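Local coordinates for DNA replication and repair protein RecF (PDB 5Z69) that binds ATP, probably binds single-stranded DNA, and acts as an ABC-type ATPase and recombination mediator in the RecFOR pathway of DNA repair, at residues I13-F18 with K22-E27; K101-K104 with K109-S112; S138-Y143 with D284-S289; L159-K164 with D190-E195. All blocks are in the same frame, centred on the assembly; numbering follows the deposited sequence.

Contact 1. Residues I13-F18 with K22-E27; sequences IFVDNF and KKQKLE
K23 reaches across to D16 and F14 where the hairpin of strands 13-16 and 24-27 nears its turn, and its chain shows how a long lysine can serve aromatic and acidic neighbours at once. With CG anti to the backbone N (chi1 -162°) and the rest extended, K23 runs beside D16, pointing the same way. CB only skirts V15 O. CG comes 3.5 Å from D16 OD1 and 3.8 Å from F14 CZ, and CD keeps company with D16 OD1. CE sits in the plane of the F14 ring, at its edge; K25 CB also lies at the edge of that ring, near its plane. K23 NZ stops 4.0 Å from D16 OD2, beyond a salt bridge; a water closes the gap, accepting from K23 NZ at 2.6 Å and donating to D16 OD1 at 2.8 Å. D16 OD2 is also engaged by the hydroxyl of Y74. Paired backbone bonds between I13 and L26, and between V15 and Q24, fix the antiparallel register. On the other face, V15 CG2 meets Q24 CG at 4.0 Å, while the amide of Q24 turns to G366 and V368 and so ties the hairpin to strand 367-370. The aliphatic part of K23 is thus spent on packing and its charge on a water-mediated link, an arrangement that probably helps keep the buried D16 ionised without a direct ion pair.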
loop_
_atom_site.group_PDB
_atom_site.type_symbol
_atom_site.label_atom_id
_atom_site.label_comp_id
_atom_site.label_asym_id
_atom_site.label_seq_id
_atom_site.Cartn_x
_atom_site.Cartn_y
_atom_site.Cartn_z
ATOM N N ILE A 13 -27.723 -10.719 -32.947
ATOM C CA ILE A 13 -26.528 -11.518 -32.769
ATOM C C ILE A 13 -26.816 -12.914 -33.298
ATOM O O ILE A 13 -27.955 -13.412 -33.217
ATOM C CB ILE A 13 -26.075 -11.583 -31.288
ATOM C CG1 ILE A 13 -24.621 -12.072 -31.172
ATOM C CG2 ILE A 13 -27.007 -12.481 -30.475
ATOM C CD1 ILE A 13 -24.012 -11.913 -29.732
ATOM N N PHE A 14 -25.783 -13.541 -33.838
ATOM C CA PHE A 14 -25.900 -14.916 -34.315
ATOM C C PHE A 14 -24.893 -15.754 -33.540
ATOM O O PHE A 14 -23.714 -15.408 -33.519
ATOM C CB PHE A 14 -25.619 -15.021 -35.811
ATOM C CG PHE A 14 -25.771 -16.422 -36.352
ATOM C CD1 PHE A 14 -27.034 -16.920 -36.663
ATOM C CD2 PHE A 14 -24.664 -17.239 -36.546
ATOM C CE1 PHE A 14 -27.195 -18.217 -37.151
ATOM C CE2 PHE A 14 -24.808 -18.554 -37.038
ATOM C CZ PHE A 14 -26.064 -19.043 -37.329
ATOM N N VAL A 15 -25.349 -16.834 -32.902
ATOM C CA VAL A 15 -24.446 -17.690 -32.146
ATOM C C VAL A 15 -24.434 -19.119 -32.681
ATOM O O VAL A 15 -25.469 -19.729 -32.888
ATOM C CB VAL A 15 -24.799 -17.691 -30.641
ATOM C CG1 VAL A 15 -24.454 -16.334 -30.017
ATOM C CG2 VAL A 15 -26.286 -18.004 -30.432
ATOM N N ASP A 16 -23.236 -19.642 -32.898
ATOM C CA ASP A 16 -23.053 -20.963 -33.482
ATOM C C ASP A 16 -22.059 -21.769 -32.624
ATOM O O ASP A 16 -20.906 -21.381 -32.495
ATOM C CB ASP A 16 -22.565 -20.813 -34.931
ATOM C CG ASP A 16 -22.413 -22.148 -35.656
ATOM O OD1 ASP A 16 -22.905 -23.181 -35.136
ATOM O OD2 ASP A 16 -21.796 -22.142 -36.751
ATOM N N ASN A 17 -22.511 -22.880 -32.046
ATOM C CA ASN A 17 -21.692 -23.683 -31.112
ATOM C C ASN A 17 -21.141 -22.876 -29.945
ATOM O O ASN A 17 -20.045 -23.164 -29.436
ATOM C CB ASN A 17 -20.519 -24.355 -31.826
ATOM C CG ASN A 17 -20.964 -25.400 -32.832
ATOM O OD1 ASN A 17 -22.012 -26.021 -32.678
ATOM N ND2 ASN A 17 -20.164 -25.595 -33.868
ATOM N N PHE A 18 -21.871 -21.851 -29.522
ATOM C CA PHE A 18 -21.395 -21.077 -28.397
ATOM C C PHE A 18 -21.991 -21.642 -27.110
ATOM O O PHE A 18 -23.203 -21.632 -26.945
ATOM C CB PHE A 18 -21.731 -19.587 -28.547
ATOM C CG PHE A 18 -21.064 -18.727 -27.508
ATOM C CD1 PHE A 18 -19.807 -18.184 -27.739
ATOM C CD2 PHE A 18 -21.671 -18.500 -26.283
ATOM C CE1 PHE A 18 -19.181 -17.394 -26.787
ATOM C CE2 PHE A 18 -21.041 -17.708 -25.307
ATOM C CZ PHE A 18 -19.793 -17.159 -25.565
ATOM N N LYS A 22 -28.177 -22.933 -28.680
ATOM C CA LYS A 22 -28.411 -23.518 -29.970
ATOM C C LYS A 22 -28.058 -22.513 -31.076
ATOM O O LYS A 22 -27.877 -21.320 -30.807
ATOM C CB LYS A 22 -29.852 -23.980 -30.082
ATOM C CG LYS A 22 -30.303 -24.893 -28.958
ATOM C CD LYS A 22 -29.614 -26.235 -29.071
ATOM C CE LYS A 22 -30.158 -27.285 -28.086
ATOM N NZ LYS A 22 -29.552 -27.202 -26.736
ATOM N N LYS A 23 -27.883 -23.031 -32.295
ATOM C CA LYS A 23 -27.492 -22.238 -33.450
ATOM C C LYS A 23 -28.645 -21.334 -33.850
ATOM O O LYS A 23 -29.642 -21.793 -34.405
ATOM C CB LYS A 23 -27.094 -23.157 -34.600
ATOM C CG LYS A 23 -26.269 -22.506 -35.686
ATOM C CD LYS A 23 -25.955 -23.549 -36.766
ATOM C CE LYS A 23 -25.403 -22.902 -38.019
ATOM N NZ LYS A 23 -24.717 -23.899 -38.916
ATOM N N GLN A 24 -28.536 -20.047 -33.555
ATOM C CA GLN A 24 -29.695 -19.193 -33.771
ATOM C C GLN A 24 -29.329 -17.726 -33.968
ATOM O O GLN A 24 -28.257 -17.277 -33.553
ATOM C CB GLN A 24 -30.676 -19.357 -32.592
ATOM C CG GLN A 24 -30.076 -19.000 -31.257
ATOM C CD GLN A 24 -30.735 -19.719 -30.084
ATOM O OE1 GLN A 24 -31.954 -19.940 -30.053
ATOM N NE2 GLN A 24 -29.918 -20.098 -29.112
ATOM N N LYS A 25 -30.220 -16.996 -34.643
ATOM C CA LYS A 25 -30.088 -15.564 -34.811
ATOM C C LYS A 25 -31.140 -14.903 -33.955
ATOM O O LYS A 25 -32.293 -15.304 -33.954
ATOM C CB LYS A 25 -30.246 -15.150 -36.261
ATOM C CG LYS A 25 -30.226 -13.641 -36.490
ATOM C CD LYS A 25 -30.510 -13.328 -37.996
ATOM C CE LYS A 25 -29.463 -14.007 -38.907
ATOM N NZ LYS A 25 -29.554 -13.589 -40.344
ATOM N N LEU A 26 -30.718 -13.916 -33.187
ATOM C CA LEU A 26 -31.616 -13.235 -32.268
ATOM C C LEU A 26 -31.670 -11.767 -32.638
ATOM O O LEU A 26 -30.633 -11.132 -32.775
ATOM C CB LEU A 26 -31.130 -13.391 -30.836
ATOM C CG LEU A 26 -30.820 -14.821 -30.393
ATOM C CD1 LEU A 26 -30.369 -14.787 -28.946
ATOM C CD2 LEU A 26 -32.059 -15.687 -30.558
ATOM N N GLU A 27 -32.875 -11.236 -32.787
ATOM C CA GLU A 27 -33.043 -9.833 -33.144
ATOM C C GLU A 27 -33.562 -9.080 -31.952
ATOM O O GLU A 27 -34.550 -9.454 -31.316
ATOM C CB GLU A 27 -33.999 -9.660 -34.336
ATOM C CG GLU A 27 -33.550 -10.357 -35.615
ATOM C CD GLU A 27 -34.013 -9.643 -36.901
ATOM O OE1 GLU A 27 -34.847 -8.706 -36.840
ATOM O OE2 GLU A 27 -33.512 -10.013 -37.980
HETATM O O HOH W 1 -23.089 -25.057 -37.241
HETATM O O HOH W 2 -24.573 -21.092 -30.388
#

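Contact 2. Residues K101-K104 with K109-S112; sequences KVIK and KLKS
I103 and L110 meet through the methyl groups I103 CG2 and L110 CD1, 3.6 Å apart, their side chains crossing at a slant. L110 CB and CG pack beside I103 O, while CD1 goes on to the I103 methyl. That oxygen is the polar centre of the contact: L110 N donates to I103 O at 2.7 Å with an almost straight N-H...O angle of 173°, and K109 CA adds a CA-H...O contact to I103 O at 3.3 Å. In place of a direct return bond between I103 N and L110 O stands a water, which accepts from I103 N at 2.7 Å and donates to L110 O at 2.8 Å. Both backbone groups are thereby satisfied although they do not meet. Next along, K104 and K109 form a non-hydrogen-bonded pair, with K104 CG 3.8 Å from K109 CA. K109 is fully extended, and its CD passes V102 CG1 at 4.3 Å.

Further out, strand 101-105 is held by backbone bonds of V102 to G94 and of K104 to E92 on strand 86-96. I103 is buried, its side chain also touching F93, T113 and I116. S112 OG hydrogen-bonds to the carboxylate of E115 in the following loop. The whole is a beta hairpin at the border of an antiparallel sheet, with one water bridging its open side, followed by the loop that leads on toward strand 122-125.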
loop_
_atom_site.group_PDB
_atom_site.type_symbol
_atom_site.label_atom_id
_atom_site.label_comp_id
_atom_site.label_asym_id
_atom_site.label_seq_id
_atom_site.Cartn_x
_atom_site.Cartn_y
_atom_site.Cartn_z
ATOM N N LYS A 101 -7.992 -18.129 -33.948
ATOM C CA LYS A 101 -9.138 -17.233 -33.851
ATOM C C LYS A 101 -9.142 -16.243 -35.015
ATOM O O LYS A 101 -8.090 -15.836 -35.517
ATOM C CB LYS A 101 -9.192 -16.524 -32.490
ATOM C CG LYS A 101 -8.177 -15.477 -32.229
ATOM C CD LYS A 101 -8.413 -14.848 -30.837
ATOM C CE LYS A 101 -8.381 -15.884 -29.717
ATOM N NZ LYS A 101 -8.261 -15.249 -28.366
ATOM N N VAL A 102 -10.344 -15.929 -35.490
ATOM C CA VAL A 102 -10.525 -15.006 -36.600
ATOM C C VAL A 102 -11.517 -13.943 -36.161
ATOM O O VAL A 102 -12.688 -14.254 -35.890
ATOM C CB VAL A 102 -11.055 -15.706 -37.879
ATOM C CG1 VAL A 102 -11.341 -14.686 -38.979
ATOM C CG2 VAL A 102 -10.072 -16.770 -38.375
ATOM N N ILE A 103 -11.044 -12.707 -36.063
ATOM C CA ILE A 103 -11.891 -11.574 -35.693
ATOM C C ILE A 103 -11.995 -10.626 -36.876
ATOM O O ILE A 103 -10.979 -10.209 -37.449
ATOM C CB ILE A 103 -11.351 -10.826 -34.474
ATOM C CG1 ILE A 103 -11.115 -11.797 -33.323
ATOM C CG2 ILE A 103 -12.302 -9.676 -34.047
ATOM C CD1 ILE A 103 -10.455 -11.129 -32.132
ATOM N N LYS A 104 -13.219 -10.299 -37.268
ATOM C CA LYS A 104 -13.402 -9.394 -38.402
ATOM C C LYS A 104 -14.329 -8.228 -38.083
ATOM O O LYS A 104 -15.368 -8.423 -37.460
ATOM C CB LYS A 104 -13.962 -10.154 -39.594
ATOM C CG LYS A 104 -13.078 -11.286 -40.101
ATOM C CD LYS A 104 -13.699 -11.886 -41.360
ATOM C CE LYS A 104 -12.785 -12.884 -42.035
ATOM N NZ LYS A 104 -13.441 -13.373 -43.315
ATOM N N LYS A 109 -10.293 -8.713 -41.498
ATOM C CA LYS A 109 -9.701 -9.478 -40.407
ATOM C C LYS A 109 -8.804 -8.581 -39.575
ATOM O O LYS A 109 -7.991 -7.825 -40.105
ATOM C CB LYS A 109 -8.930 -10.687 -40.957
ATOM C CG LYS A 109 -8.314 -11.558 -39.870
ATOM C CD LYS A 109 -7.705 -12.848 -40.438
ATOM C CE LYS A 109 -7.025 -13.677 -39.341
ATOM N NZ LYS A 109 -6.426 -14.926 -39.908
ATOM N N LEU A 110 -8.994 -8.621 -38.267
ATOM C CA LEU A 110 -8.131 -7.876 -37.362
ATOM C C LEU A 110 -6.817 -8.632 -37.201
ATOM O O LEU A 110 -6.808 -9.861 -37.176
ATOM C CB LEU A 110 -8.806 -7.675 -36.005
ATOM C CG LEU A 110 -10.139 -6.920 -36.083
ATOM C CD1 LEU A 110 -10.625 -6.537 -34.691
ATOM C CD2 LEU A 110 -10.012 -5.696 -36.959
ATOM N N LYS A 111 -5.716 -7.893 -37.111
ATOM C CA LYS A 111 -4.396 -8.479 -36.893
ATOM C C LYS A 111 -4.203 -8.979 -35.465
ATOM O O LYS A 111 -3.470 -9.929 -35.243
ATOM C CB LYS A 111 -3.300 -7.462 -37.218
ATOM C CG LYS A 111 -3.479 -6.743 -38.546
ATOM C CD LYS A 111 -2.902 -7.515 -39.719
ATOM C CE LYS A 111 -3.157 -6.760 -41.017
ATOM N NZ LYS A 111 -2.306 -7.224 -42.151
ATOM N N SER A 112 -4.817 -8.320 -34.486
ATOM C CA SER A 112 -4.747 -8.815 -33.101
ATOM C C SER A 112 -6.097 -8.712 -32.426
ATOM O O SER A 112 -7.005 -8.021 -32.901
ATOM C CB SER A 112 -3.704 -8.061 -32.271
ATOM O OG SER A 112 -3.878 -6.670 -32.401
HETATM O O HOH W 3 -8.428 -11.984 -36.317
#

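Contact 3. Residues S138-Y143 with D284-S289; sequences SRRRKY and DSRVYS
R140 and R286 bring their guanidinium groups together at a slant, the planes 52° apart, so the pair is not a parallel stack. R140 NH2 lies over one face of the R286 guanidinium, 3.1 Å from R286 NE and 3.6 Å from R286 CZ, and it also comes within 3.3 Å of R286 CD. Relative to the R140 group, R286 NE approaches obliquely. NH2 and NE are both donors, so nothing binds them to each other, and two like charges lie close. So near a meeting is unfavourable, and its exact geometry should be read with caution. R286 gets there by bending twice, at chi2 and again at chi3 (101°), while R140 bends at chi3 (-122°).

R140 has its counter-charge in D275, which forms a salt bridge with NH1 and probably eases the repulsion; its NE gives a weak bond to the carbonyl of I132. For R286, a weak bond runs from NH1 to the carbonyl of K134. The base of R286 is fixed by an Asx turn, in which D284 OD1 accepts from R286 N at 2.8 Å. D284 O takes the N-H groups of both V287 and Y288, and S289 OG binds S285 O at 2.9 Å, on a lone pair in the carbonyl plane.

Nearby, R141 NH1 bonds to Y288 OH of the second subunit, placing this junction next to the subunit interface. R140 projects from helix 137-151 past F276 of strand 275-280, whereas R286 rises from the turn between strand 283-284 and helix 291-313; helix 131-134 supplies the carbonyls of I132 and K134.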
loop_
_atom_site.group_PDB
_atom_site.type_symbol
_atom_site.label_atom_id
_atom_site.label_comp_id
_atom_site.label_asym_id
_atom_site.label_seq_id
_atom_site.Cartn_x
_atom_site.Cartn_y
_atom_site.Cartn_z
ATOM N N SER A 138 -4.473 -8.063 -7.986
ATOM C CA SER A 138 -4.600 -8.655 -9.299
ATOM C C SER A 138 -5.965 -8.336 -9.927
ATOM O O SER A 138 -6.055 -7.918 -11.082
ATOM C CB SER A 138 -4.390 -10.166 -9.182
ATOM O OG SER A 138 -4.342 -10.780 -10.454
ATOM N N ARG A 139 -7.015 -8.512 -9.135
ATOM C CA ARG A 139 -8.385 -8.286 -9.568
ATOM C C ARG A 139 -8.604 -6.824 -9.932
ATOM O O ARG A 139 -9.192 -6.501 -10.973
ATOM C CB ARG A 139 -9.356 -8.706 -8.462
ATOM C CG ARG A 139 -10.824 -8.720 -8.858
ATOM C CD ARG A 139 -11.128 -9.886 -9.780
ATOM N NE ARG A 139 -12.564 -10.134 -9.870
ATOM C CZ ARG A 139 -13.387 -9.499 -10.701
ATOM N NH1 ARG A 139 -12.916 -8.565 -11.522
ATOM N NH2 ARG A 139 -14.682 -9.800 -10.707
ATOM N N ARG A 140 -8.127 -5.946 -9.060
ATOM C CA ARG A 140 -8.325 -4.514 -9.229
ATOM C C ARG A 140 -7.500 -4.022 -10.420
ATOM O O ARG A 140 -7.943 -3.186 -11.218
ATOM C CB ARG A 140 -7.942 -3.755 -7.950
ATOM C CG ARG A 140 -9.100 -3.550 -6.950
ATOM C CD ARG A 140 -8.581 -3.062 -5.553
ATOM N NE ARG A 140 -8.996 -3.989 -4.501
ATOM C CZ ARG A 140 -8.210 -4.893 -3.927
ATOM N NH1 ARG A 140 -6.935 -4.997 -4.266
ATOM N NH2 ARG A 140 -8.701 -5.685 -2.986
ATOM N N ARG A 141 -6.299 -4.569 -10.537
ATOM C CA ARG A 141 -5.411 -4.223 -11.627
ATOM C C ARG A 141 -5.973 -4.664 -12.997
ATOM O O ARG A 141 -5.947 -3.904 -13.950
ATOM C CB ARG A 141 -4.055 -4.858 -11.370
ATOM C CG ARG A 141 -2.887 -4.083 -11.887
ATOM C CD ARG A 141 -1.620 -4.603 -11.251
ATOM N NE ARG A 141 -1.558 -6.065 -11.248
ATOM C CZ ARG A 141 -1.286 -6.798 -10.173
ATOM N NH1 ARG A 141 -1.048 -6.212 -8.991
ATOM N NH2 ARG A 141 -1.250 -8.123 -10.277
ATOM N N LYS A 142 -6.472 -5.890 -13.085
ATOM C CA LYS A 142 -7.033 -6.377 -14.339
ATOM C C LYS A 142 -8.223 -5.493 -14.745
ATOM O O LYS A 142 -8.384 -5.174 -15.920
ATOM C CB LYS A 142 -7.454 -7.847 -14.220
ATOM C CG LYS A 142 -8.350 -8.339 -15.393
ATOM C CD LYS A 142 -8.686 -9.844 -15.349
ATOM C CE LYS A 142 -9.484 -10.263 -16.596
ATOM N NZ LYS A 142 -10.022 -11.656 -16.526
ATOM N N TYR A 143 -9.017 -5.077 -13.753
ATOM C CA TYR A 143 -10.207 -4.259 -13.972
ATOM C C TYR A 143 -9.840 -2.873 -14.484
ATOM O O TYR A 143 -10.416 -2.362 -15.452
ATOM C CB TYR A 143 -11.026 -4.143 -12.677
ATOM C CG TYR A 143 -12.158 -3.156 -12.794
ATOM C CD1 TYR A 143 -12.094 -1.905 -12.184
ATOM C CD2 TYR A 143 -13.278 -3.456 -13.568
ATOM C CE1 TYR A 143 -13.147 -0.982 -12.325
ATOM C CE2 TYR A 143 -14.331 -2.549 -13.717
ATOM C CZ TYR A 143 -14.262 -1.316 -13.099
ATOM O OH TYR A 143 -15.313 -0.427 -13.274
ATOM N N ASP A 284 -10.307 1.159 5.061
ATOM C CA ASP A 284 -10.115 0.284 3.910
ATOM C C ASP A 284 -11.370 -0.559 3.720
ATOM O O ASP A 284 -11.729 -1.357 4.584
ATOM C CB ASP A 284 -8.874 -0.598 4.109
ATOM C CG ASP A 284 -8.475 -1.362 2.850
ATOM O OD1 ASP A 284 -9.354 -1.941 2.184
ATOM O OD2 ASP A 284 -7.267 -1.394 2.534
ATOM N N SER A 285 -12.030 -0.379 2.580
ATOM C CA SER A 285 -13.297 -1.049 2.320
ATOM C C SER A 285 -13.119 -2.552 2.121
ATOM O O SER A 285 -14.059 -3.322 2.303
ATOM C CB SER A 285 -13.991 -0.432 1.097
ATOM O OG SER A 285 -13.194 -0.549 -0.071
ATOM N N ARG A 286 -11.915 -2.975 1.753
ATOM C CA ARG A 286 -11.676 -4.394 1.529
ATOM C C ARG A 286 -11.785 -5.173 2.845
ATOM O O ARG A 286 -12.206 -6.336 2.864
ATOM C CB ARG A 286 -10.307 -4.618 0.873
ATOM C CG ARG A 286 -9.640 -5.911 1.279
ATOM C CD ARG A 286 -9.275 -6.793 0.106
ATOM N NE ARG A 286 -7.856 -6.677 -0.199
ATOM C CZ ARG A 286 -7.060 -7.684 -0.554
ATOM N NH1 ARG A 286 -7.529 -8.925 -0.672
ATOM N NH2 ARG A 286 -5.781 -7.433 -0.805
ATOM N N VAL A 287 -11.437 -4.518 3.948
ATOM C CA VAL A 287 -11.386 -5.205 5.237
ATOM C C VAL A 287 -12.328 -4.643 6.310
ATOM O O VAL A 287 -12.955 -5.408 7.044
ATOM C CB VAL A 287 -9.942 -5.202 5.799
ATOM C CG1 VAL A 287 -9.118 -6.306 5.148
ATOM C CG2 VAL A 287 -9.286 -3.843 5.593
ATOM N N TYR A 288 -12.443 -3.321 6.390
ATOM C CA TYR A 288 -13.143 -2.683 7.506
ATOM C C TYR A 288 -14.654 -2.543 7.338
ATOM O O TYR A 288 -15.326 -2.027 8.230
ATOM C CB TYR A 288 -12.558 -1.294 7.766
ATOM C CG TYR A 288 -11.170 -1.305 8.363
ATOM C CD1 TYR A 288 -10.881 -2.065 9.489
ATOM C CD2 TYR A 288 -10.146 -0.556 7.795
ATOM C CE1 TYR A 288 -9.607 -2.076 10.035
ATOM C CE2 TYR A 288 -8.873 -0.562 8.329
ATOM C CZ TYR A 288 -8.608 -1.322 9.449
ATOM O OH TYR A 288 -7.337 -1.323 9.980
ATOM N N SER A 289 -15.202 -2.989 6.218
ATOM C CA SER A 289 -16.631 -2.793 6.016
ATOM C C SER A 289 -17.416 -4.081 5.832
ATOM O O SER A 289 -16.847 -5.149 5.608
ATOM C CB SER A 289 -16.863 -1.873 4.814
ATOM O OG SER A 289 -16.505 -2.506 3.599
#

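Contact 4. Residues L159-K164 with D190-E195; sequences LLQYNK and DEKLAE
Q161 and K192, with Y162 and L193 beside them, join the two arms of a helical hairpin, helices 153-177 and 186-222, whose chains run in roughly opposite directions. The apolar share falls to Y162 and L193, which cross at about a right angle. L193 CD2 approaches the tyrosine ring obliquely, 3.7 Å from Y162 CE1 and 3.8 Å from Y162 CD1. The carbonyl oxygen of L193 lies at the ring edge, in its plane, 3.9 Å from Y162 CE1. With CG anti to the backbone N (chi1 175°), Y162 extends its ring toward the second helix, where I200 touches it too; the ring's hydroxyl bonds to H272 and holds the far end.

Around this pair, T165 and R169 of the first helix also pack on L193, and Y196 of the second touches Q161.

The polar share is a single hydrogen bond between side chains. K192 stretches out, while Q161 bends at chi2 (51°) to bring its amide round, and the two cross at about a right angle. The ammonium group does not enter along a lone pair: K192 NZ stands 3.0 Å from Q161 OE1, above the carbonyl plane and 60° out of it.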
loop_
_atom_site.group_PDB
_atom_site.type_symbol
_atom_site.label_atom_id
_atom_site.label_comp_id
_atom_site.label_asym_id
_atom_site.label_seq_id
_atom_site.Cartn_x
_atom_site.Cartn_y
_atom_site.Cartn_z
ATOM N N LEU A 159 0.602 -0.836 -22.559
ATOM C CA LEU A 159 0.434 -2.001 -21.692
ATOM C C LEU A 159 0.923 -3.254 -22.399
ATOM O O LEU A 159 1.623 -4.084 -21.806
ATOM C CB LEU A 159 -1.034 -2.144 -21.260
ATOM C CG LEU A 159 -1.415 -3.339 -20.388
ATOM C CD1 LEU A 159 -0.543 -3.369 -19.139
ATOM C CD2 LEU A 159 -2.888 -3.258 -20.002
ATOM N N LEU A 160 0.571 -3.371 -23.680
ATOM C CA LEU A 160 0.996 -4.496 -24.503
ATOM C C LEU A 160 2.514 -4.544 -24.646
ATOM O O LEU A 160 3.136 -5.598 -24.502
ATOM C CB LEU A 160 0.355 -4.421 -25.899
ATOM C CG LEU A 160 -1.024 -5.049 -26.119
ATOM C CD1 LEU A 160 -1.464 -4.819 -27.563
ATOM C CD2 LEU A 160 -0.998 -6.535 -25.819
ATOM N N GLN A 161 3.115 -3.407 -24.962
ATOM C CA GLN A 161 4.566 -3.368 -25.095
ATOM C C GLN A 161 5.244 -3.581 -23.723
ATOM O O GLN A 161 6.270 -4.258 -23.618
ATOM C CB GLN A 161 5.004 -2.045 -25.719
ATOM C CG GLN A 161 6.499 -1.973 -26.026
ATOM C CD GLN A 161 7.002 -3.166 -26.832
ATOM O OE1 GLN A 161 7.963 -3.837 -26.435
ATOM N NE2 GLN A 161 6.363 -3.430 -27.975
ATOM N N TYR A 162 4.667 -3.021 -22.667
ATOM C CA TYR A 162 5.213 -3.244 -21.327
ATOM C C TYR A 162 5.247 -4.740 -21.013
ATOM O O TYR A 162 6.274 -5.257 -20.576
ATOM C CB TYR A 162 4.400 -2.499 -20.265
ATOM C CG TYR A 162 4.843 -2.773 -18.841
ATOM C CD1 TYR A 162 5.883 -2.059 -18.263
ATOM C CD2 TYR A 162 4.206 -3.739 -18.078
ATOM C CE1 TYR A 162 6.300 -2.320 -16.939
ATOM C CE2 TYR A 162 4.598 -4.009 -16.775
ATOM C CZ TYR A 162 5.649 -3.304 -16.202
ATOM O OH TYR A 162 6.025 -3.592 -14.891
ATOM N N ASN A 163 4.138 -5.438 -21.260
ATOM C CA ASN A 163 4.068 -6.857 -20.908
ATOM C C ASN A 163 5.053 -7.667 -21.724
ATOM O O ASN A 163 5.579 -8.683 -21.248
ATOM C CB ASN A 163 2.666 -7.422 -21.106
ATOM C CG ASN A 163 1.664 -6.875 -20.124
ATOM O OD1 ASN A 163 2.020 -6.251 -19.127
ATOM N ND2 ASN A 163 0.388 -7.116 -20.401
ATOM N N LYS A 164 5.294 -7.215 -22.954
ATOM C CA LYS A 164 6.236 -7.879 -23.863
ATOM C C LYS A 164 7.661 -7.740 -23.344
ATOM O O LYS A 164 8.408 -8.713 -23.261
ATOM C CB LYS A 164 6.126 -7.286 -25.271
ATOM C CG LYS A 164 6.936 -8.007 -26.336
ATOM C CD LYS A 164 6.440 -7.614 -27.736
ATOM N N ASP A 190 15.673 -2.667 -18.439
ATOM C CA ASP A 190 15.280 -1.878 -17.287
ATOM C C ASP A 190 14.841 -0.490 -17.715
ATOM O O ASP A 190 13.800 0.017 -17.268
ATOM C CB ASP A 190 16.440 -1.761 -16.284
ATOM C CG ASP A 190 16.596 -2.996 -15.399
ATOM O OD1 ASP A 190 17.523 -2.999 -14.563
ATOM O OD2 ASP A 190 15.801 -3.955 -15.529
ATOM N N GLU A 191 15.655 0.127 -18.569
ATOM C CA GLU A 191 15.381 1.462 -19.075
ATOM C C GLU A 191 14.027 1.486 -19.770
ATOM O O GLU A 191 13.232 2.400 -19.569
ATOM C CB GLU A 191 16.481 1.908 -20.041
ATOM C CG GLU A 191 17.886 1.865 -19.437
ATOM C CD GLU A 191 18.978 2.284 -20.416
ATOM O OE1 GLU A 191 19.799 3.157 -20.051
ATOM O OE2 GLU A 191 19.026 1.738 -21.540
ATOM N N LYS A 192 13.766 0.453 -20.563
ATOM C CA LYS A 192 12.538 0.388 -21.355
ATOM C C LYS A 192 11.327 0.212 -20.443
ATOM O O LYS A 192 10.305 0.882 -20.621
ATOM C CB LYS A 192 12.605 -0.752 -22.381
ATOM C CG LYS A 192 11.456 -0.694 -23.408
ATOM C CD LYS A 192 11.591 -1.739 -24.487
ATOM C CE LYS A 192 10.398 -1.681 -25.449
ATOM N NZ LYS A 192 10.648 -2.474 -26.669
ATOM N N LEU A 193 11.450 -0.671 -19.455
ATOM C CA LEU A 193 10.356 -0.906 -18.509
ATOM C C LEU A 193 10.001 0.344 -17.725
ATOM O O LEU A 193 8.842 0.541 -17.359
ATOM C CB LEU A 193 10.709 -2.028 -17.524
ATOM C CG LEU A 193 10.659 -3.459 -18.057
ATOM C CD1 LEU A 193 11.156 -4.428 -16.991
ATOM C CD2 LEU A 193 9.255 -3.851 -18.538
ATOM N N ALA A 194 11.002 1.176 -17.445
ATOM C CA ALA A 194 10.783 2.372 -16.644
ATOM C C ALA A 194 10.068 3.430 -17.481
ATOM O O ALA A 194 9.160 4.123 -17.011
ATOM C CB ALA A 194 12.123 2.910 -16.096
ATOM N N GLU A 195 10.473 3.542 -18.737
ATOM C CA GLU A 195 9.805 4.463 -19.641
ATOM C C GLU A 195 8.342 4.088 -19.834
ATOM O O GLU A 195 7.459 4.934 -19.705
ATOM C CB GLU A 195 10.513 4.504 -20.985
ATOM C CG GLU A 195 9.763 5.313 -22.030
ATOM C CD GLU A 195 10.354 5.126 -23.404
ATOM O OE1 GLU A 195 11.380 5.773 -23.698
ATOM O OE2 GLU A 195 9.805 4.320 -24.184
#

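Contacts 1 and 2 belong to one antiparallel sheet, 24-27 at one border and 108-109 at the other, with centres about 20 Å apart. Contact 1 lies nearest the nucleotide: the side chain of K22 is about 8 Å from the bound ATP analogue, and that of Q24 about 8 Å from G42, a predicted ATP-binding residue; the other three lie away from annotated sites. Contact 3 starts on helix 137-151 and contact 4 on the next helix, 153-177; their nearest atoms are about 7 Å apart. Contact 2 comes within about 6 Å of contact 4, nearest atoms, without touching. Contact 1 is some 40 Å from contact 4, centre to centre, across the chain's middle.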